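Local structure of NAD-dependent dehydrogenase (Rhizobium meliloti, 4Z0P) at residues 110-122 against 132-144. The protein reduces glyoxylate and hydroxypyruvate with NADPH as the cofactor, as a member of the D-isomer specific 2-hydroxyacid dehydrogenase family. Sequence-based numbering, arbitrary orientation. Where two conformers were deposited one is given.
Sequences QCLLHLRQHRAYE and DLSQPEAADVTVG. With OXD (oxalic acid), chain D.
A Schellman motif ends helix 97-115 beside the coil that leads into strand 142-146 of the Rossmann-type NAD-binding domain. Gln-117 is its C-prime residue, and Gln-135 binds the end of the helix. NE2 of Gln-135 donates to Leu-115 O at 2.8 Å, from above the carbonyl plane. It also donates to Pro-136 O, on a lone pair, so both amide hydrogens are used. The bend at chi2 (63°) brings the amide back to the backbone of the next residue, Pro-136. Gln-117 NE2 donates to Gln-135 OE1 and to Ser-134 O, both at 3.0 Å; the two amide planes stand 73° apart. A leucine in place of Gln-135 would probably leave Leu-115 O and Gln-117 NE2 each without this partner. Leu-115 reaches Val-141 and Pro-136 with CD1 and Ala-138 with CD2. One turn earlier in the helix, Cys-111 SG packs on the two methyls of Val-143. On the far side of helix 118-126, His-118 and Arg-119 bind oxalate, together with the same two residues of the second subunit. Leu-133 CD1 lies over a face of the Tyr-121 ring, 4.0 Å from its centroid. The Leu-133 N donates to Tyr-121 OH at 3.0 Å, and a water joins that OH to Gln-135 OE1.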
ATOM      1  N   GLN A 110      -1.232   4.536  -3.271  1.00 17.97           N
ATOM      2  CA  GLN A 110      -2.426   5.271  -3.703  1.00 16.35           C
ATOM      3  C   GLN A 110      -3.571   4.317  -4.005  1.00 17.13           C
ATOM      4  O   GLN A 110      -4.722   4.578  -3.652  1.00 18.37           O
ATOM      5  CB  GLN A 110      -2.177   6.093  -4.960  1.00 18.43           C
ATOM      6  CG  GLN A 110      -1.004   7.044  -4.896  1.00 20.05           C
ATOM      7  CD  GLN A 110      -0.886   7.787  -3.597  1.00 21.14           C
ATOM      8  OE1 GLN A 110      -1.852   8.384  -3.107  1.00 20.12           O
ATOM      9  NE2 GLN A 110       0.312   7.760  -3.013  1.00 22.68           N
ATOM     10  N   CYS A 111      -3.277   3.230  -4.713  1.00 16.87           N
ATOM     11  CA  CYS A 111      -4.357   2.286  -5.042  1.00 18.16           C
ATOM     12  C   CYS A 111      -4.982   1.704  -3.753  1.00 19.01           C
ATOM     13  O   CYS A 111      -6.194   1.506  -3.696  1.00 18.40           O
ATOM     14  CB  CYS A 111      -3.867   1.176  -5.972  1.00 17.84           C
ATOM     15  SG  CYS A 111      -3.480   1.827  -7.637  1.00 19.81           S
ATOM     16  N   LEU A 112      -4.169   1.415  -2.735  1.00 17.22           N
ATOM     17  CA  LEU A 112      -4.704   0.927  -1.471  1.00 17.29           C
ATOM     18  C   LEU A 112      -5.469   1.984  -0.693  1.00 19.32           C
ATOM     19  O   LEU A 112      -6.562   1.682  -0.144  1.00 19.40           O
ATOM     20  CB  LEU A 112      -3.613   0.289  -0.620  1.00 17.01           C
ATOM     21  CG  LEU A 112      -3.018  -1.000  -1.179  1.00 18.78           C
ATOM     22  CD1 LEU A 112      -1.796  -1.428  -0.370  1.00 20.26           C
ATOM     23  CD2 LEU A 112      -4.035  -2.127  -1.277  1.00 22.00           C
ATOM     24  N   LEU A 113      -4.957   3.210  -0.665  1.00 18.66           N
ATOM     25  CA  LEU A 113      -5.654   4.314   0.025  1.00 18.59           C
ATOM     26  C   LEU A 113      -7.049   4.505  -0.553  1.00 19.36           C
ATOM     27  O   LEU A 113      -8.018   4.681   0.188  1.00 19.48           O
ATOM     28  CB  LEU A 113      -4.862   5.612  -0.094  1.00 20.13           C
ATOM     29  CG  LEU A 113      -3.612   5.797   0.785  1.00 21.53           C
ATOM     30  CD1 LEU A 113      -2.879   7.045   0.310  1.00 21.65           C
ATOM     31  CD2 LEU A 113      -4.046   5.957   2.221  1.00 31.99           C
ATOM     32  N   HIS A 114      -7.161   4.484  -1.879  1.00 18.68           N
ATOM     33  CA  HIS A 114      -8.475   4.620  -2.517  1.00 18.81           C
ATOM     34  C   HIS A 114      -9.350   3.372  -2.346  1.00 20.21           C
ATOM     35  O   HIS A 114     -10.520   3.478  -1.968  1.00 20.75           O
ATOM     36  CB  HIS A 114      -8.310   5.028  -3.972  1.00 17.52           C
ATOM     37  CG  HIS A 114      -7.791   6.419  -4.117  1.00 17.68           C
ATOM     38  ND1 HIS A 114      -8.545   7.547  -3.855  1.00 20.37           N
ATOM     39  CD2 HIS A 114      -6.579   6.865  -4.499  1.00 19.70           C
ATOM     40  CE1 HIS A 114      -7.815   8.624  -4.073  1.00 22.66           C
ATOM     41  NE2 HIS A 114      -6.618   8.238  -4.466  1.00 19.31           N
ATOM     42  N   LEU A 115      -8.780   2.188  -2.544  1.00 17.06           N
ATOM     43  CA  LEU A 115      -9.533   0.941  -2.370  1.00 16.85           C
ATOM     44  C   LEU A 115     -10.104   0.831  -0.976  1.00 20.33           C
ATOM     45  O   LEU A 115     -11.273   0.491  -0.790  1.00 19.36           O
ATOM     46  CB  LEU A 115      -8.651  -0.269  -2.613  1.00 17.78           C
ATOM     47  CG  LEU A 115      -9.252  -1.662  -2.307  1.00 20.35           C
ATOM     48  CD1 LEU A 115     -10.371  -1.972  -3.300  1.00 21.54           C
ATOM     49  CD2 LEU A 115      -8.160  -2.722  -2.294  1.00 20.83           C
ATOM     50  N   ARG A 116      -9.251   1.092   0.002  1.00 17.53           N
ATOM     51  CA  ARG A 116      -9.599   0.872   1.403  1.00 17.58           C
ATOM     52  C   ARG A 116     -10.255   2.095   2.079  1.00 20.05           C
ATOM     53  O   ARG A 116     -10.414   2.135   3.286  1.00 18.79           O
ATOM     54  CB  ARG A 116      -8.372   0.380   2.166  1.00 19.05           C
ATOM     55  CG  ARG A 116      -7.793  -0.949   1.673  1.00 18.67           C
ATOM     56  CD  ARG A 116      -8.769  -2.132   1.665  1.00 20.52           C
ATOM     57  NE  ARG A 116      -9.130  -2.426   3.039  1.00 19.45           N
ATOM     58  CZ  ARG A 116      -8.827  -3.538   3.712  1.00 20.23           C
ATOM     59  NH1 ARG A 116      -8.255  -4.575   3.129  1.00 19.18           N
ATOM     60  NH2 ARG A 116      -9.142  -3.599   4.995  1.00 20.03           N
ATOM     61  N   GLN A 117     -10.701   3.046   1.281  1.00 18.47           N
ATOM     62  CA  GLN A 117     -11.588   4.133   1.733  1.00 18.87           C
ATOM     63  C   GLN A 117     -10.953   4.884   2.894  1.00 20.47           C
ATOM     64  O   GLN A 117     -11.596   5.257   3.876  1.00 20.29           O
ATOM     65  CB  GLN A 117     -12.961   3.576   2.122  1.00 19.81           C
ATOM     66  CG  GLN A 117     -13.574   2.773   1.002  1.00 19.78           C
ATOM     67  CD  GLN A 117     -14.925   2.218   1.350  1.00 23.43           C
ATOM     68  OE1 GLN A 117     -15.946   2.893   1.192  1.00 22.90           O
ATOM     69  NE2 GLN A 117     -14.947   0.983   1.821  1.00 20.46           N
ATOM     70  N   HIS A 118      -9.660   5.147   2.740  1.00 18.71           N
ATOM     71  CA  HIS A 118      -8.891   5.756   3.822  1.00 17.37           C
ATOM     72  C   HIS A 118      -9.440   7.103   4.234  1.00 19.20           C
ATOM     73  O   HIS A 118      -9.569   7.370   5.435  1.00 19.56           O
ATOM     74  CB  HIS A 118      -7.424   5.871   3.435  1.00 20.14           C
ATOM     75  CG  HIS A 118      -6.594   6.513   4.489  1.00 20.04           C
ATOM     76  ND1 HIS A 118      -6.303   5.879   5.679  1.00 20.97           N
ATOM     77  CD2 HIS A 118      -6.002   7.728   4.550  1.00 21.19           C
ATOM     78  CE1 HIS A 118      -5.539   6.670   6.411  1.00 22.38           C
ATOM     79  NE2 HIS A 118      -5.339   7.796   5.750  1.00 21.70           N
ATOM     80  N   ARG A 119      -9.794   7.951   3.263  1.00 20.00           N
ATOM     81  CA  ARG A 119     -10.338   9.266   3.628  1.00 21.23           C
ATOM     82  C   ARG A 119     -11.681   9.185   4.377  1.00 19.70           C
ATOM     83  O   ARG A 119     -11.890   9.928   5.337  1.00 20.74           O
ATOM     84  CB  ARG A 119     -10.363  10.242   2.451  1.00 28.45           C
ATOM     85  CG  ARG A 119      -8.972  10.862   2.193  1.00 25.57           C
ATOM     86  CD  ARG A 119      -8.611  12.010   3.158  1.00 25.35           C
ATOM     87  NE  ARG A 119      -7.275  12.601   2.949  1.00 27.03           N
ATOM     88  CZ  ARG A 119      -6.963  13.427   1.943  1.00 29.00           C
ATOM     89  NH1 ARG A 119      -7.870  13.750   1.042  1.00 26.92           N
ATOM     90  NH2 ARG A 119      -5.743  13.933   1.834  1.00 26.58           N
ATOM     91  N   ALA A 120     -12.542   8.258   3.989  1.00 20.00           N
ATOM     92  CA  ALA A 120     -13.787   8.016   4.728  1.00 21.14           C
ATOM     93  C   ALA A 120     -13.541   7.600   6.167  1.00 18.96           C
ATOM     94  O   ALA A 120     -14.167   8.123   7.080  1.00 20.70           O
ATOM     95  CB  ALA A 120     -14.655   6.999   4.013  1.00 22.03           C
ATOM     96  N   TYR A 121     -12.609   6.664   6.372  1.00 19.96           N
ATOM     97  CA  TYR A 121     -12.275   6.219   7.713  1.00 19.26           C
ATOM     98  C   TYR A 121     -11.590   7.311   8.521  1.00 20.11           C
ATOM     99  O   TYR A 121     -11.818   7.422   9.715  1.00 20.51           O
ATOM    100  CB  TYR A 121     -11.457   4.925   7.691  1.00 20.17           C
ATOM    101  CG  TYR A 121     -12.276   3.704   7.384  1.00 19.53           C
ATOM    102  CD1 TYR A 121     -13.308   3.294   8.225  1.00 20.21           C
ATOM    103  CD2 TYR A 121     -11.997   2.917   6.279  1.00 18.88           C
ATOM    104  CE1 TYR A 121     -14.050   2.137   7.970  1.00 18.45           C
ATOM    105  CE2 TYR A 121     -12.755   1.786   6.000  1.00 18.63           C
ATOM    106  CZ  TYR A 121     -13.758   1.388   6.865  1.00 19.91           C
ATOM    107  OH  TYR A 121     -14.477   0.238   6.612  1.00 20.19           O
ATOM    108  N   GLU A 122     -10.799   8.167   7.856  1.00 18.74           N
ATOM    109  CA  GLU A 122     -10.211   9.315   8.563  1.00 21.50           C
ATOM    110  C   GLU A 122     -11.271  10.338   8.958  1.00 21.62           C
ATOM    111  O   GLU A 122     -11.188  10.915  10.046  1.00 23.61           O
ATOM    112  CB  GLU A 122      -9.123   9.992   7.737  1.00 22.53           C
ATOM    113  CG  GLU A 122      -7.862   9.149   7.568  1.00 22.79           C
ATOM    114  CD  GLU A 122      -7.130   8.958   8.875  1.00 27.55           C
ATOM    115  OE1 GLU A 122      -6.791   9.969   9.490  1.00 29.71           O
ATOM    116  OE2 GLU A 122      -6.943   7.806   9.313  1.00 27.14           O
ATOM    117  N   ASP A 132     -18.001   0.561  10.511  1.00 22.41           N
ATOM    118  CA  ASP A 132     -17.486  -0.316   9.459  0.50 21.60           C
ATOM    119  C   ASP A 132     -18.199  -0.017   8.157  1.00 20.69           C
ATOM    120  O   ASP A 132     -19.422   0.119   8.155  1.00 24.73           O
ATOM    121  CB  ASP A 132     -17.718  -1.778   9.828  0.50 23.80           C
ATOM    122  CG  ASP A 132     -16.953  -2.187  11.069  0.50 32.03           C
ATOM    123  OD1 ASP A 132     -16.145  -1.364  11.532  0.50 25.79           O
ATOM    124  OD2 ASP A 132     -17.147  -3.309  11.586  0.50 37.34           O
ATOM    125  N   LEU A 133     -17.451   0.073   7.058  1.00 20.69           N
ATOM    126  CA  LEU A 133     -18.024   0.323   5.744  1.00 20.49           C
ATOM    127  C   LEU A 133     -17.946  -0.932   4.900  1.00 25.78           C
ATOM    128  O   LEU A 133     -17.003  -1.712   5.001  1.00 23.35           O
ATOM    129  CB  LEU A 133     -17.243   1.430   5.026  1.00 21.02           C
ATOM    130  CG  LEU A 133     -17.143   2.731   5.834  1.00 23.54           C
ATOM    131  CD1 LEU A 133     -16.217   3.693   5.103  1.00 24.10           C
ATOM    132  CD2 LEU A 133     -18.516   3.328   6.065  1.00 27.77           C
ATOM    133  N   SER A 134     -18.923  -1.101   4.025  1.00 23.03           N
ATOM    134  CA  SER A 134     -18.862  -2.192   3.065  0.50 20.67           C
ATOM    135  C   SER A 134     -17.606  -2.013   2.217  1.00 22.61           C
ATOM    136  O   SER A 134     -17.282  -0.903   1.792  1.00 24.29           O
ATOM    137  CB  SER A 134     -20.124  -2.251   2.201  0.50 27.38           C
ATOM    138  OG  SER A 134     -21.161  -2.903   2.912  0.50 27.40           O
ATOM    139  N   GLN A 135     -16.896  -3.116   1.965  1.00 22.41           N
ATOM    140  CA  GLN A 135     -15.539  -3.028   1.439  1.00 21.48           C
ATOM    141  C   GLN A 135     -15.248  -4.019   0.311  1.00 22.74           C
ATOM    142  O   GLN A 135     -15.270  -5.236   0.519  1.00 21.43           O
ATOM    143  CB  GLN A 135     -14.576  -3.271   2.606  1.00 19.96           C
ATOM    144  CG  GLN A 135     -13.098  -3.229   2.231  1.00 20.31           C
ATOM    145  CD  GLN A 135     -12.697  -1.873   1.718  1.00 19.61           C
ATOM    146  OE1 GLN A 135     -12.756  -0.893   2.460  1.00 19.95           O
ATOM    147  NE2 GLN A 135     -12.329  -1.791   0.452  1.00 20.25           N
ATOM    148  N   PRO A 136     -14.969  -3.513  -0.886  1.00 20.79           N
ATOM    149  CA  PRO A 136     -14.520  -4.407  -1.956  1.00 21.14           C
ATOM    150  C   PRO A 136     -13.106  -4.920  -1.726  1.00 21.54           C
ATOM    151  O   PRO A 136     -12.333  -4.325  -0.966  1.00 21.49           O
ATOM    152  CB  PRO A 136     -14.543  -3.509  -3.191  1.00 23.33           C
ATOM    153  CG  PRO A 136     -14.384  -2.145  -2.660  1.00 29.01           C
ATOM    154  CD  PRO A 136     -15.118  -2.123  -1.360  1.00 22.40           C
ATOM    155  N   GLU A 137     -12.777  -6.030  -2.357  1.00 21.06           N
ATOM    156  CA  GLU A 137     -11.403  -6.498  -2.363  1.00 22.26           C
ATOM    157  C   GLU A 137     -10.725  -5.932  -3.614  1.00 21.82           C
ATOM    158  O   GLU A 137     -11.394  -5.437  -4.551  1.00 20.45           O
ATOM    159  CB  GLU A 137     -11.316  -8.029  -2.319  1.00 22.30           C
ATOM    160  CG  GLU A 137     -11.872  -8.749  -3.535  1.00 23.41           C
ATOM    161  CD  GLU A 137     -11.634 -10.250  -3.520  1.00 33.56           C
ATOM    162  OE1 GLU A 137     -10.471 -10.678  -3.458  1.00 28.52           O
ATOM    163  OE2 GLU A 137     -12.626 -10.999  -3.615  1.00 30.46           O
ATOM    164  N   ALA A 138      -9.400  -6.016  -3.652  1.00 20.00           N
ATOM    165  CA  ALA A 138      -8.661  -5.484  -4.802  1.00 19.53           C
ATOM    166  C   ALA A 138      -9.120  -6.036  -6.144  1.00 21.05           C
ATOM    167  O   ALA A 138      -9.202  -5.305  -7.138  1.00 21.16           O
ATOM    168  CB  ALA A 138      -7.173  -5.717  -4.621  1.00 19.31           C
ATOM    169  N   ALA A 139      -9.453  -7.330  -6.173  1.00 20.42           N
ATOM    170  CA  ALA A 139      -9.887  -7.988  -7.406  1.00 21.35           C
ATOM    171  C   ALA A 139     -11.184  -7.411  -7.999  1.00 25.08           C
ATOM    172  O   ALA A 139     -11.475  -7.605  -9.175  1.00 25.64           O
ATOM    173  CB  ALA A 139     -10.024  -9.497  -7.199  1.00 24.34           C
ATOM    174  N   ASP A 140     -11.939  -6.682  -7.196  1.00 20.49           N
ATOM    175  CA  ASP A 140     -13.163  -5.978  -7.638  1.00 20.31           C
ATOM    176  C   ASP A 140     -12.882  -4.670  -8.390  1.00 23.85           C
ATOM    177  O   ASP A 140     -13.814  -4.070  -8.928  1.00 22.73           O
ATOM    178  CB  ASP A 140     -14.043  -5.636  -6.429  1.00 21.64           C
ATOM    179  CG  ASP A 140     -14.540  -6.867  -5.678  1.00 28.40           C
ATOM    180  OD1 ASP A 140     -14.812  -7.909  -6.325  1.00 26.91           O
ATOM    181  OD2 ASP A 140     -14.686  -6.782  -4.421  1.00 25.85           O
ATOM    182  N   VAL A 141     -11.623  -4.229  -8.404  1.00 23.07           N
ATOM    183  CA  VAL A 141     -11.194  -2.949  -9.002  1.00 21.25           C
ATOM    184  C   VAL A 141     -10.237  -3.224 -10.150  1.00 22.95           C
ATOM    185  O   VAL A 141      -9.284  -4.002 -10.018  1.00 22.53           O
ATOM    186  CB  VAL A 141     -10.505  -2.068  -7.953  1.00 21.10           C
ATOM    187  CG1 VAL A 141      -9.822  -0.820  -8.569  1.00 24.25           C
ATOM    188  CG2 VAL A 141     -11.527  -1.665  -6.898  1.00 23.12           C
ATOM    189  N   THR A 142     -10.489  -2.558 -11.272  1.00 22.00           N
ATOM    190  CA  THR A 142      -9.556  -2.579 -12.396  1.00 20.20           C
ATOM    191  C   THR A 142      -8.711  -1.314 -12.360  1.00 20.31           C
ATOM    192  O   THR A 142      -9.241  -0.187 -12.434  1.00 20.48           O
ATOM    193  CB  THR A 142     -10.285  -2.705 -13.743  1.00 24.85           C
ATOM    194  OG1 THR A 142     -10.951  -3.980 -13.794  1.00 23.32           O
ATOM    195  CG2 THR A 142      -9.284  -2.643 -14.877  1.00 23.91           C
ATOM    196  N   VAL A 143      -7.410  -1.506 -12.211  1.00 19.75           N
ATOM    197  CA  VAL A 143      -6.431  -0.409 -12.315  1.00 18.60           C
ATOM    198  C   VAL A 143      -5.941  -0.386 -13.746  1.00 18.97           C
ATOM    199  O   VAL A 143      -5.484  -1.410 -14.279  1.00 19.66           O
ATOM    200  CB  VAL A 143      -5.239  -0.586 -11.364  1.00 19.98           C
ATOM    201  CG1 VAL A 143      -4.275   0.596 -11.485  1.00 19.84           C
ATOM    202  CG2 VAL A 143      -5.714  -0.753  -9.918  1.00 21.44           C
ATOM    203  N   GLY A 144      -6.040   0.774 -14.369  1.00 19.24           N
ATOM    204  CA  GLY A 144      -5.595   0.943 -15.743  1.00 20.98           C
ATOM    205  C   GLY A 144      -4.417   1.892 -15.743  1.00 21.40           C
ATOM    206  O   GLY A 144      -4.556   3.014 -15.277  1.00 21.02           O
TER
HETATM  207  C1  OXD D 403      -4.452  11.079   6.813  0.50 27.05           C
HETATM  208  C2  OXD D 403      -5.300  11.349   5.665  0.50 33.11           C
HETATM  209  O3  OXD D 403      -4.143  12.015   7.573  0.50 31.40           O
HETATM  210  O4  OXD D 403      -5.011  10.828   4.572  0.50 21.42           O
HETATM  211  O5  OXD D 403      -4.054   9.912   6.996  0.50 23.89           O
HETATM  212  O6  OXD D 403      -6.291  12.090   5.796  0.50 31.53           O
HETATM  213  O   HOH W   1     -18.508   1.784   1.355  1.00 40.36           O
HETATM  214  O   HOH W   2     -12.915  -1.409   5.078  1.00 18.81           O